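Local atomic coordinates of conserved protein (Methanothermobacter thermautotrophicus, PDB entry 1T57), a protein that binds flavin mononucleotide and magnesium in a fold related to the alpha/beta domain of pyruvate kinase, though its cellular role is unknown. Residues N54-S59 and V150-M155; A58-E63 and S78-A83; E73-S78 and G160-D165; E167-G172 and A181-P186. All blocks are in the same frame, centred on the assembly; numbering follows the deposited sequence.

In the fold
From the N terminus, strand 54-58 enters contact 1 and, through its last residue, contact 2; it is hydrogen-bonded to strands 75-79 and 168-172 of contacts 3 and 4. Contact 2 closes the short excursion through helix 63-69, from the turn after strand 54-58 to the end of strand 75-79. Contact 1 spans 90 residues and lays helix 144-158 against strand 54-58. Contact 3 starts farther on, at strand 75-79, and ends in the loop after that helix, so it crosses both contact 1 and contact 2. Contact 4, a hairpin of strands 168-172 and 180-185, follows in series. Contacts 1 and 2 both touch the flavin.

Contact 1 (N54-S59 and V150-M155). With FMN (flavin mononucleotide), chain E.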
loop_
_atom_site.group_PDB
_atom_site.type_symbol
_atom_site.label_atom_id
_atom_site.label_comp_id
_atom_site.label_asym_id
_atom_site.label_seq_id
_atom_site.Cartn_x
_atom_site.Cartn_y
_atom_site.Cartn_z
ATOM N N ASN A 54 4.023 28.779 22.989
ATOM C CA ASN A 54 3.504 27.412 22.888
ATOM C C ASN A 54 4.643 26.380 22.716
ATOM O O ASN A 54 5.439 26.448 21.769
ATOM C CB ASN A 54 2.524 27.323 21.722
ATOM C CG ASN A 54 1.193 28.003 22.028
ATOM O OD1 ASN A 54 0.369 27.481 22.807
ATOM N ND2 ASN A 54 0.976 29.177 21.420
ATOM N N PHE A 55 4.734 25.426 23.640
ATOM C CA PHE A 55 5.791 24.425 23.556
ATOM C C PHE A 55 5.266 23.014 23.699
ATOM O O PHE A 55 4.585 22.708 24.660
ATOM C CB PHE A 55 6.843 24.637 24.659
ATOM C CG PHE A 55 7.507 25.981 24.649
ATOM C CD1 PHE A 55 6.891 27.090 25.218
ATOM C CD2 PHE A 55 8.752 26.139 24.060
ATOM C CE1 PHE A 55 7.524 28.348 25.209
ATOM C CE2 PHE A 55 9.383 27.379 24.047
ATOM C CZ PHE A 55 8.764 28.486 24.616
ATOM N N VAL A 56 5.598 22.151 22.750
ATOM C CA VAL A 56 5.174 20.771 22.869
ATOM C C VAL A 56 6.455 19.974 23.052
ATOM O O VAL A 56 7.390 20.113 22.258
ATOM C CB VAL A 56 4.428 20.294 21.633
ATOM C CG1 VAL A 56 5.290 20.490 20.377
ATOM C CG2 VAL A 56 4.021 18.839 21.828
ATOM N N VAL A 57 6.512 19.147 24.093
ATOM C CA VAL A 57 7.733 18.392 24.377
ATOM C C VAL A 57 7.537 16.936 24.696
ATOM O O VAL A 57 6.699 16.586 25.511
ATOM C CB VAL A 57 8.489 18.973 25.584
ATOM C CG1 VAL A 57 9.861 18.346 25.685
ATOM C CG2 VAL A 57 8.592 20.454 25.464
ATOM N N ALA A 58 8.349 16.099 24.079
ATOM C CA ALA A 58 8.297 14.669 24.321
ATOM C C ALA A 58 9.066 14.369 25.595
ATOM O O ALA A 58 10.287 14.567 25.665
ATOM C CB ALA A 58 8.922 13.913 23.165
ATOM N N SER A 59 8.345 13.895 26.600
ATOM C CA SER A 59 8.956 13.542 27.874
ATOM C C SER A 59 8.250 12.303 28.388
ATOM O O SER A 59 7.140 12.375 28.934
ATOM C CB SER A 59 8.813 14.673 28.898
ATOM O OG SER A 59 9.730 14.462 29.959
ATOM N N VAL A 150 7.751 16.631 14.773
ATOM C CA VAL A 150 6.499 16.841 14.048
ATOM C C VAL A 150 5.444 15.921 14.646
ATOM O O VAL A 150 4.287 16.316 14.830
ATOM C CB VAL A 150 6.612 16.602 12.470
ATOM C CG1 VAL A 150 8.025 16.506 12.053
ATOM C CG2 VAL A 150 5.840 15.397 12.039
ATOM N N GLU A 151 5.853 14.701 14.984
ATOM C CA GLU A 151 4.927 13.728 15.550
ATOM C C GLU A 151 4.173 14.247 16.771
ATOM O O GLU A 151 2.947 14.158 16.855
ATOM C CB GLU A 151 5.668 12.447 15.924
ATOM C CG GLU A 151 4.715 11.347 16.387
ATOM C CD GLU A 151 5.375 9.989 16.589
ATOM O OE1 GLU A 151 4.766 8.976 16.175
ATOM O OE2 GLU A 151 6.481 9.916 17.167
ATOM N N ILE A 152 4.905 14.763 17.747
ATOM C CA ILE A 152 4.223 15.267 18.924
ATOM C C ILE A 152 3.452 16.542 18.534
ATOM O O ILE A 152 2.450 16.889 19.164
ATOM C CB ILE A 152 5.225 15.523 20.129
ATOM C CG1 ILE A 152 6.431 16.361 19.704
ATOM C CG2 ILE A 152 5.812 14.213 20.636
ATOM C CD1 ILE A 152 7.246 16.904 20.873
ATOM N N ALA A 153 3.884 17.224 17.479
ATOM C CA ALA A 153 3.169 18.440 17.085
ATOM C C ALA A 153 1.763 18.058 16.633
ATOM O O ALA A 153 0.794 18.680 17.032
ATOM C CB ALA A 153 3.940 19.219 15.956
ATOM N N ILE A 154 1.677 17.003 15.829
ATOM C CA ILE A 154 0.413 16.476 15.333
ATOM C C ILE A 154 -0.466 15.985 16.496
ATOM O O ILE A 154 -1.626 16.343 16.614
ATOM C CB ILE A 154 0.675 15.308 14.331
ATOM C CG1 ILE A 154 1.253 15.844 13.025
ATOM C CG2 ILE A 154 -0.575 14.577 14.059
ATOM C CD1 ILE A 154 1.934 14.796 12.161
HETATM N N MSE A 155 0.091 15.163 17.356
HETATM C CA MSE A 155 -0.678 14.666 18.489
HETATM C C MSE A 155 -1.278 15.801 19.345
HETATM O O MSE A 155 -2.447 15.776 19.705
HETATM C CB MSE A 155 0.218 13.793 19.359
HETATM C CG MSE A 155 0.947 12.705 18.580
HETATM SE SE MSE A 155 2.178 11.652 19.702
HETATM C CE MSE A 155 3.852 12.256 19.088
HETATM N N1 FMN E . 12.855 8.882 21.047
HETATM C C2 FMN E . 13.535 8.368 19.949
HETATM O O2 FMN E . 14.751 8.347 19.932
HETATM N N3 FMN E . 12.915 8.012 18.782
HETATM C C4 FMN E . 11.545 7.965 18.724
HETATM O O4 FMN E . 10.999 7.757 17.633
HETATM C C4A FMN E . 10.835 8.503 19.800
HETATM N N5 FMN E . 9.459 8.528 19.764
HETATM C C5A FMN E . 8.798 9.305 20.685
HETATM C C6 FMN E . 7.415 9.332 20.620
HETATM C C7 FMN E . 6.680 9.977 21.575
HETATM C C7M FMN E . 5.194 9.885 21.450
HETATM C C8 FMN E . 7.259 10.181 22.822
HETATM C C8M FMN E . 6.453 10.775 23.964
HETATM C C9 FMN E . 8.648 10.127 22.922
HETATM C C9A FMN E . 9.448 9.785 21.827
HETATM N N10 FMN E . 10.811 9.505 22.000
HETATM C C10 FMN E . 11.509 9.023 20.921
HETATM C "C1'" FMN E . 11.589 9.950 23.219
HETATM C "C2'" FMN E . 11.791 11.439 23.159
HETATM O "O2'" FMN E . 12.367 11.762 21.888
HETATM C "C3'" FMN E . 12.749 11.901 24.234
HETATM O "O3'" FMN E . 13.960 11.213 24.148
HETATM C "C4'" FMN E . 12.266 12.122 25.677
HETATM O "O4'" FMN E . 13.347 12.787 26.288
HETATM C "C5'" FMN E . 12.068 11.037 26.713
HETATM O "O5'" FMN E . 11.872 11.791 27.888
HETATM P P FMN E . 12.614 11.668 29.310
HETATM O O1P FMN E . 11.790 12.444 30.278
HETATM O O2P FMN E . 14.053 12.221 29.292
HETATM O O3P FMN E . 12.609 10.177 29.671
#
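Ile152 of helix 144-158 reaches up to the strand 54-58, where it meets Val56 and Ala58. Its CG1 sits between the backbone N and the carbonyl carbon (chi1 51°), and the extended chain beyond it carries CD1 to the strand backbone, 3.5 Å from both Val56 O and Ala58 N. The other branch, CG2, meets Ala58 CB at 4.0 Å. Val56 answers from the strand with CG2, which lies 3.9 Å from Ile152 CD1, the two side chains crossing at a slant. This is the tight part, a helix packed on the face of a parallel stretch of sheet, the segment axes 8.1 Å apart and inclined at 118°. Packing thins to one side, where Val56 CG1 comes only within 4.4 Å of Ala153 CA. At the other end the protein gives way to ligand rather than to more side chains: Ala58 CB rests against the flavin at C9 and C2', 3.8 Å from each, and Glu151 OE2 lies 3.6 Å from FMN C6. At this flavin end Glu151 is held by a salt bridge from OE2 to Lys147, which also bonds to the FMN, and by a hydrogen bond from the backbone N of Leu115. Between the two segments there is van der Waals contact, partly methyl against backbone, without a hydrogen bond, consistent with a helix seated here mainly by such packing.

Contact 2 (A58-E63 and S78-A83). With FMN (flavin mononucleotide), chain E.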
loop_
_atom_site.group_PDB
_atom_site.type_symbol
_atom_site.label_atom_id
_atom_site.label_comp_id
_atom_site.label_asym_id
_atom_site.label_seq_id
_atom_site.Cartn_x
_atom_site.Cartn_y
_atom_site.Cartn_z
ATOM N N ALA A 58 8.349 16.099 24.079
ATOM C CA ALA A 58 8.297 14.669 24.321
ATOM C C ALA A 58 9.066 14.369 25.595
ATOM O O ALA A 58 10.287 14.567 25.665
ATOM C CB ALA A 58 8.922 13.913 23.165
ATOM N N SER A 59 8.345 13.895 26.600
ATOM C CA SER A 59 8.956 13.542 27.874
ATOM C C SER A 59 8.250 12.303 28.388
ATOM O O SER A 59 7.140 12.375 28.934
ATOM C CB SER A 59 8.813 14.673 28.898
ATOM O OG SER A 59 9.730 14.462 29.959
ATOM N N VAL A 60 8.906 11.164 28.196
ATOM C CA VAL A 60 8.363 9.886 28.613
ATOM C C VAL A 60 8.209 9.840 30.129
ATOM O O VAL A 60 7.118 9.582 30.638
ATOM C CB VAL A 60 9.268 8.726 28.143
ATOM C CG1 VAL A 60 8.661 7.392 28.581
ATOM C CG2 VAL A 60 9.425 8.769 26.615
ATOM N N SER A 61 9.305 10.110 30.833
ATOM C CA SER A 61 9.323 10.119 32.289
ATOM C C SER A 61 8.792 11.436 32.834
ATOM O O SER A 61 8.177 11.473 33.900
ATOM C CB SER A 61 10.743 9.935 32.787
ATOM O OG SER A 61 11.514 11.076 32.445
ATOM N N GLY A 62 9.041 12.516 32.100
ATOM C CA GLY A 62 8.587 13.831 32.529
ATOM C C GLY A 62 9.766 14.704 32.937
ATOM O O GLY A 62 9.647 15.926 33.043
ATOM N N GLU A 63 10.925 14.092 33.148
ATOM C CA GLU A 63 12.077 14.871 33.568
ATOM C C GLU A 63 12.237 16.077 32.645
ATOM O O GLU A 63 12.058 17.211 33.089
ATOM C CB GLU A 63 13.337 13.993 33.595
ATOM C CG GLU A 63 14.512 14.581 34.368
ATOM C CD GLU A 63 15.364 13.511 35.061
ATOM O OE1 GLU A 63 15.736 12.505 34.416
ATOM O OE2 GLU A 63 15.667 13.678 36.265
ATOM N N SER A 78 3.398 18.420 27.587
ATOM C CA SER A 78 4.316 17.307 27.660
ATOM C C SER A 78 3.558 16.063 27.231
ATOM O O SER A 78 2.490 15.747 27.789
ATOM C CB SER A 78 4.814 17.143 29.101
ATOM O OG SER A 78 5.771 16.100 29.237
ATOM N N VAL A 79 4.069 15.392 26.201
ATOM C CA VAL A 79 3.430 14.159 25.777
ATOM C C VAL A 79 4.383 13.022 26.129
ATOM O O VAL A 79 5.583 13.092 25.882
ATOM C CB VAL A 79 3.079 14.115 24.242
ATOM C CG1 VAL A 79 2.952 15.518 23.684
ATOM C CG2 VAL A 79 4.080 13.297 23.470
ATOM N N THR A 80 3.846 11.994 26.761
ATOM C CA THR A 80 4.644 10.840 27.122
ATOM C C THR A 80 4.318 9.727 26.123
ATOM O O THR A 80 3.570 9.952 25.157
ATOM C CB THR A 80 4.307 10.386 28.554
ATOM O OG1 THR A 80 4.757 9.048 28.751
ATOM C CG2 THR A 80 2.810 10.461 28.793
ATOM N N HIS A 81 4.892 8.543 26.339
ATOM C CA HIS A 81 4.625 7.394 25.473
ATOM C C HIS A 81 3.201 6.895 25.685
ATOM O O HIS A 81 2.608 7.141 26.739
ATOM C CB HIS A 81 5.591 6.267 25.799
ATOM C CG HIS A 81 6.898 6.373 25.087
ATOM N ND1 HIS A 81 7.976 5.571 25.391
ATOM C CD2 HIS A 81 7.302 7.180 24.081
ATOM C CE1 HIS A 81 8.989 5.885 24.604
ATOM N NE2 HIS A 81 8.607 6.857 23.799
ATOM N N HIS A 82 2.650 6.194 24.696
ATOM C CA HIS A 82 1.288 5.682 24.818
ATOM C C HIS A 82 1.357 4.480 25.734
ATOM O O HIS A 82 2.410 3.874 25.863
ATOM C CB HIS A 82 0.720 5.255 23.461
ATOM C CG HIS A 82 1.304 3.986 22.911
ATOM N ND1 HIS A 82 2.388 3.971 22.058
ATOM C CD2 HIS A 82 0.901 2.698 23.030
ATOM C CE1 HIS A 82 2.622 2.727 21.667
ATOM N NE2 HIS A 82 1.734 1.937 22.244
ATOM N N ALA A 83 0.243 4.150 26.373
ATOM C CA ALA A 83 0.187 3.012 27.271
ATOM C C ALA A 83 0.375 1.782 26.408
ATOM O O ALA A 83 -0.232 1.668 25.344
ATOM C CB ALA A 83 -1.166 2.957 27.972
HETATM N N1 FMN E . 12.855 8.882 21.047
HETATM C C2 FMN E . 13.535 8.368 19.949
HETATM O O2 FMN E . 14.751 8.347 19.932
HETATM N N3 FMN E . 12.915 8.012 18.782
HETATM C C4 FMN E . 11.545 7.965 18.724
HETATM O O4 FMN E . 10.999 7.757 17.633
HETATM C C4A FMN E . 10.835 8.503 19.800
HETATM N N5 FMN E . 9.459 8.528 19.764
HETATM C C5A FMN E . 8.798 9.305 20.685
HETATM C C6 FMN E . 7.415 9.332 20.620
HETATM C C7 FMN E . 6.680 9.977 21.575
HETATM C C7M FMN E . 5.194 9.885 21.450
HETATM C C8 FMN E . 7.259 10.181 22.822
HETATM C C8M FMN E . 6.453 10.775 23.964
HETATM C C9 FMN E . 8.648 10.127 22.922
HETATM C C9A FMN E . 9.448 9.785 21.827
HETATM N N10 FMN E . 10.811 9.505 22.000
HETATM C C10 FMN E . 11.509 9.023 20.921
HETATM C "C1'" FMN E . 11.589 9.950 23.219
HETATM C "C2'" FMN E . 11.791 11.439 23.159
HETATM O "O2'" FMN E . 12.367 11.762 21.888
HETATM C "C3'" FMN E . 12.749 11.901 24.234
HETATM O "O3'" FMN E . 13.960 11.213 24.148
HETATM C "C4'" FMN E . 12.266 12.122 25.677
HETATM O "O4'" FMN E . 13.347 12.787 26.288
HETATM C "C5'" FMN E . 12.068 11.037 26.713
HETATM O "O5'" FMN E . 11.872 11.791 27.888
HETATM P P FMN E . 12.614 11.668 29.310
HETATM O O1P FMN E . 11.790 12.444 30.278
HETATM O O2P FMN E . 14.053 12.221 29.292
HETATM O O3P FMN E . 12.609 10.177 29.671
HETATM O O HOH W 1 4.684 13.668 29.657
#
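Val60 and His81 meet beside the flavin, where two neighbouring parallel strands of this alpha/beta fold end in loops and the loop after strand 54-58 forms a phosphate-binding turn before helix 63-69. The strands are joined by Ser59 N, which donates to Val79 O at 3.0 Å. Farther along, Thr80 OG1 donates a hydrogen bond to Val60 O at 3.1 Å, in the carbonyl plane, on a lone pair; with OG1 anti to the backbone N (chi1 162°), the hydroxyl is turned toward that carbonyl. Ser59 O is satisfied by a water that also bonds Ser78 OG. The cofactor takes several donors of the turn: Val60 N bonds FMN O5', and FMN O1P receives Ser61 OG at 2.6 Å and Gly62 N at 3.3 Å, with a weak, long bond from Ser61 N. Ser61 OG also accepts from Glu63 N, an ST turn, and Gly62 is the N-cap of the helix, whose start would probably help to stabilise the phosphate charge. His81 ND1 is bonded to Glu92. The imidazole presents its edge to the flavin, CD2 being 3.3 Å from FMN C8, and Val60 CG2 stands over one ring face, 3.5 Å from the centroid and 8° off the normal.

Contact 3 (E73-S78 and G160-D165); sequences EGNIVS and GLIPVD
Strand 75-79 and the loop 160-165 come closest at Val77 and Leu161, whose CA atoms are 7.0 Å apart, too far for sheet pairing, so side chains bridge the gap. The loop opens with a Schellman motif: Gly160, at positive phi, is the first residue to leave helical angles after helix 144-158, and the chain then passes over the sheet of this alpha/beta fold on its way to strand 168-172. Val77 points toward the loop and divides its two methyls between two neighbours. CG2, anti to the backbone N, lies 3.9 Å from Leu161 CD1 and about as far from Leu161 CB, the two side chains meeting at a slant. CG1, placed between the backbone N and the carbonyl carbon (chi1 46°), turns to Ile162 instead, and there the side chains cross at about a right angle. Ile162 also touches Ala156 of helix 144-158 and Pro186, so the loop residue ties the strand to the helix end and to the hairpin of strands 168-172 and 180-185. Leu161 and Asn75 remain partly exposed, while Val77 and Ile162 are buried. Asn75 OD1 faces Leu161 O at 3.2 Å, two acceptors that cannot bond to each other; the amide is instead held through Asn75 ND2, which donates to Asn107 OD1 on the neighbouring strand 107-109. Val77 also packs against Val56 within the sheet. The tightest carbon-carbon approach is Val77 CG1 against Ile162 CG2, 3.4 Å, closer than usual for two methyl carbons.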
loop_
_atom_site.group_PDB
_atom_site.type_symbol
_atom_site.label_atom_id
_atom_site.label_comp_id
_atom_site.label_asym_id
_atom_site.label_seq_id
_atom_site.Cartn_x
_atom_site.Cartn_y
_atom_site.Cartn_z
ATOM N N GLU A 73 8.062 30.192 29.724
ATOM C CA GLU A 73 6.747 30.449 30.266
ATOM C C GLU A 73 5.708 30.425 29.144
ATOM O O GLU A 73 6.027 30.710 27.983
ATOM C CB GLU A 73 6.741 31.800 30.986
ATOM C CG GLU A 73 7.730 31.885 32.152
ATOM C CD GLU A 73 7.659 33.212 32.893
ATOM O OE1 GLU A 73 6.528 33.653 33.195
ATOM O OE2 GLU A 73 8.730 33.801 33.176
ATOM N N GLY A 74 4.471 30.074 29.498
ATOM C CA GLY A 74 3.397 30.005 28.522
ATOM C C GLY A 74 2.756 28.629 28.553
ATOM O O GLY A 74 2.786 27.938 29.578
ATOM N N ASN A 75 2.177 28.206 27.438
ATOM C CA ASN A 75 1.555 26.896 27.424
ATOM C C ASN A 75 2.550 25.806 27.079
ATOM O O ASN A 75 3.065 25.748 25.963
ATOM C CB ASN A 75 0.408 26.834 26.430
ATOM C CG ASN A 75 -0.399 25.570 26.583
ATOM O OD1 ASN A 75 -0.780 24.946 25.607
ATOM N ND2 ASN A 75 -0.663 25.188 27.825
ATOM N N ILE A 76 2.809 24.934 28.043
ATOM C CA ILE A 76 3.713 23.821 27.823
ATOM C C ILE A 76 2.906 22.544 27.849
ATOM O O ILE A 76 2.117 22.321 28.762
ATOM C CB ILE A 76 4.756 23.684 28.911
ATOM C CG1 ILE A 76 5.666 24.899 28.935
ATOM C CG2 ILE A 76 5.562 22.421 28.665
ATOM C CD1 ILE A 76 6.817 24.736 29.897
ATOM N N VAL A 77 3.117 21.702 26.848
ATOM C CA VAL A 77 2.414 20.444 26.782
ATOM C C VAL A 77 3.476 19.370 26.667
ATOM O O VAL A 77 4.348 19.418 25.807
ATOM C CB VAL A 77 1.400 20.409 25.583
ATOM C CG1 VAL A 77 2.050 20.936 24.338
ATOM C CG2 VAL A 77 0.904 19.002 25.348
ATOM N N SER A 78 3.398 18.420 27.587
ATOM C CA SER A 78 4.316 17.307 27.660
ATOM C C SER A 78 3.558 16.063 27.231
ATOM O O SER A 78 2.490 15.747 27.789
ATOM C CB SER A 78 4.814 17.143 29.101
ATOM O OG SER A 78 5.771 16.100 29.237
ATOM N N GLY A 160 -6.088 19.067 20.816
ATOM C CA GLY A 160 -6.609 20.389 21.069
ATOM C C GLY A 160 -5.743 21.034 22.126
ATOM O O GLY A 160 -6.125 22.022 22.751
ATOM N N LEU A 161 -4.555 20.481 22.326
ATOM C CA LEU A 161 -3.676 21.031 23.334
ATOM C C LEU A 161 -2.808 22.170 22.830
ATOM O O LEU A 161 -2.299 22.947 23.625
ATOM C CB LEU A 161 -2.835 19.926 23.967
ATOM C CG LEU A 161 -3.679 18.992 24.835
ATOM C CD1 LEU A 161 -2.801 17.941 25.566
ATOM C CD2 LEU A 161 -4.420 19.858 25.843
ATOM N N ILE A 162 -2.595 22.247 21.521
ATOM C CA ILE A 162 -1.847 23.369 20.942
ATOM C C ILE A 162 -2.548 23.789 19.644
ATOM O O ILE A 162 -3.343 23.025 19.079
ATOM C CB ILE A 162 -0.387 23.041 20.647
ATOM C CG1 ILE A 162 -0.304 22.006 19.528
ATOM C CG2 ILE A 162 0.290 22.629 21.902
ATOM C CD1 ILE A 162 1.072 21.531 19.216
ATOM N N PRO A 163 -2.280 25.012 19.163
ATOM C CA PRO A 163 -2.874 25.566 17.933
ATOM C C PRO A 163 -2.218 25.082 16.659
ATOM O O PRO A 163 -1.080 24.658 16.683
ATOM C CB PRO A 163 -2.656 27.068 18.086
ATOM C CG PRO A 163 -1.338 27.110 18.783
ATOM C CD PRO A 163 -1.416 26.014 19.815
ATOM N N VAL A 164 -2.931 25.195 15.545
ATOM C CA VAL A 164 -2.414 24.809 14.233
ATOM C C VAL A 164 -2.504 26.104 13.446
ATOM O O VAL A 164 -2.392 26.147 12.210
ATOM C CB VAL A 164 -3.315 23.756 13.606
ATOM C CG1 VAL A 164 -3.424 22.578 14.552
ATOM C CG2 VAL A 164 -4.708 24.332 13.327
ATOM N N ASP A 165 -2.712 27.153 14.239
ATOM C CA ASP A 165 -2.881 28.537 13.819
ATOM C C ASP A 165 -1.543 29.251 13.738
ATOM O O ASP A 165 -1.165 29.758 12.691
ATOM C CB ASP A 165 -3.752 29.258 14.861
ATOM C CG ASP A 165 -4.837 30.126 14.245
ATOM O OD1 ASP A 165 -5.431 30.975 14.960
ATOM O OD2 ASP A 165 -5.103 29.949 13.044
#

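Contact 4 (E167-G172 and A181-P186)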
loop_
_atom_site.group_PDB
_atom_site.type_symbol
_atom_site.label_atom_id
_atom_site.label_comp_id
_atom_site.label_asym_id
_atom_site.label_seq_id
_atom_site.Cartn_x
_atom_site.Cartn_y
_atom_site.Cartn_z
ATOM N N GLU A 167 2.819 29.734 15.426
ATOM C CA GLU A 167 4.069 29.029 15.576
ATOM C C GLU A 167 4.250 28.464 16.967
ATOM O O GLU A 167 3.744 29.012 17.941
ATOM C CB GLU A 167 5.238 29.940 15.223
ATOM C CG GLU A 167 5.154 30.468 13.813
ATOM C CD GLU A 167 6.436 31.138 13.361
ATOM O OE1 GLU A 167 7.211 31.618 14.220
ATOM O OE2 GLU A 167 6.665 31.193 12.138
ATOM N N VAL A 168 4.988 27.359 17.031
ATOM C CA VAL A 168 5.251 26.631 18.258
ATOM C C VAL A 168 6.677 26.080 18.217
ATOM O O VAL A 168 7.247 25.891 17.136
ATOM C CB VAL A 168 4.276 25.421 18.391
ATOM C CG1 VAL A 168 4.513 24.697 19.692
ATOM C CG2 VAL A 168 2.835 25.887 18.283
ATOM N N ILE A 169 7.261 25.825 19.379
ATOM C CA ILE A 169 8.606 25.264 19.411
ATOM C C ILE A 169 8.419 23.802 19.810
ATOM O O ILE A 169 7.859 23.545 20.869
ATOM C CB ILE A 169 9.499 25.975 20.464
ATOM C CG1 ILE A 169 9.598 27.484 20.146
ATOM C CG2 ILE A 169 10.874 25.321 20.505
ATOM C CD1 ILE A 169 11.011 27.988 19.719
ATOM N N ALA A 170 8.858 22.866 18.962
ATOM C CA ALA A 170 8.733 21.425 19.235
ATOM C C ALA A 170 10.074 20.864 19.701
ATOM O O ALA A 170 11.093 21.151 19.100
ATOM C CB ALA A 170 8.271 20.694 17.980
ATOM N N ILE A 171 10.056 20.046 20.752
ATOM C CA ILE A 171 11.285 19.485 21.345
ATOM C C ILE A 171 11.312 17.959 21.450
ATOM O O ILE A 171 10.428 17.322 22.035
ATOM C CB ILE A 171 11.506 20.092 22.786
ATOM C CG1 ILE A 171 11.763 21.606 22.670
ATOM C CG2 ILE A 171 12.656 19.419 23.505
ATOM C CD1 ILE A 171 11.392 22.452 23.934
ATOM N N GLY A 172 12.348 17.369 20.890
ATOM C CA GLY A 172 12.455 15.931 20.956
ATOM C C GLY A 172 13.890 15.496 21.123
ATOM O O GLY A 172 14.802 16.317 21.080
ATOM N N ALA A 181 15.186 20.534 18.475
ATOM C CA ALA A 181 14.109 21.473 18.771
ATOM C C ALA A 181 13.828 22.167 17.475
ATOM O O ALA A 181 14.750 22.592 16.791
ATOM C CB ALA A 181 14.531 22.477 19.830
ATOM N N LEU A 182 12.553 22.281 17.141
ATOM C CA LEU A 182 12.155 22.902 15.891
ATOM C C LEU A 182 11.149 24.026 16.102
ATOM O O LEU A 182 10.494 24.081 17.134
ATOM C CB LEU A 182 11.563 21.828 14.961
ATOM C CG LEU A 182 12.408 21.202 13.836
ATOM C CD1 LEU A 182 13.751 20.721 14.298
ATOM C CD2 LEU A 182 11.628 20.035 13.284
ATOM N N VAL A 183 11.069 24.933 15.130
ATOM C CA VAL A 183 10.106 26.022 15.155
ATOM C C VAL A 183 9.159 25.682 14.018
ATOM O O VAL A 183 9.537 25.633 12.845
ATOM C CB VAL A 183 10.764 27.362 14.906
ATOM C CG1 VAL A 183 9.721 28.401 14.560
ATOM C CG2 VAL A 183 11.513 27.774 16.156
ATOM N N LEU A 184 7.914 25.418 14.358
ATOM C CA LEU A 184 6.983 25.013 13.329
ATOM C C LEU A 184 5.563 25.402 13.631
ATOM O O LEU A 184 5.240 25.924 14.709
ATOM C CB LEU A 184 7.069 23.493 13.166
ATOM C CG LEU A 184 6.887 22.699 14.474
ATOM C CD1 LEU A 184 5.443 22.853 15.024
ATOM C CD2 LEU A 184 7.225 21.222 14.241
ATOM N N THR A 185 4.712 25.121 12.659
ATOM C CA THR A 185 3.294 25.397 12.769
ATOM C C THR A 185 2.611 24.040 12.667
ATOM O O THR A 185 2.601 23.407 11.604
ATOM C CB THR A 185 2.793 26.326 11.618
ATOM O OG1 THR A 185 3.313 27.653 11.794
ATOM C CG2 THR A 185 1.283 26.392 11.610
ATOM N N PRO A 186 2.044 23.563 13.778
ATOM C CA PRO A 186 1.374 22.265 13.741
ATOM C C PRO A 186 0.253 22.218 12.722
ATOM O O PRO A 186 -0.117 23.238 12.110
ATOM C CB PRO A 186 0.855 22.110 15.166
ATOM C CG PRO A 186 1.913 22.820 15.970
ATOM C CD PRO A 186 2.109 24.076 15.158
#
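Leu184 adopts a first torsion of 53°, with CG between the backbone N and the carbonyl carbon, which folds its branches back over the partner strand so that CD2 lies 3.9 Å from Ala170 CB. On the face carrying Ile169 and Val183, Val183 has CG2 anti to its carbonyl carbon, and this methyl meets Ile169 CD1 at 3.6 Å. The two strands form an antiparallel beta hairpin with two hydrogen-bonded pairs. Val168 and Leu184 exchange bonds, Val168 N to Leu184 O at 2.7 Å and Leu184 N to Val168 O at 2.9 Å. Ala170 and Leu182 do the same, Ala170 N reaching Leu182 O at 2.7 Å and Leu182 N reaching Ala170 O equally closely. The non-hydrogen-bonded pair Ile169-Val183 lies between them and Ile171-Ala181 comes after Ala170-Leu182, with CA-H...O contacts such as Ala181 CA to Ala170 O at 3.1 Å. At the far end Val168 CG2 packs on Pro186 CD at 3.7 Å, about at right angles, and Glu167 forms a salt bridge with Arg205 of the third subunit. Ala170, Leu182 and Leu184 face helix 144-158, touching Cys149, Phe146 and Ala153, whereas Ile169 and Val183 lie against Ile201 of strand 196-204; strand 168-172 also hydrogen-bonds to strand 54-58, so the hairpin continues the parallel part of the sheet into its antiparallel part.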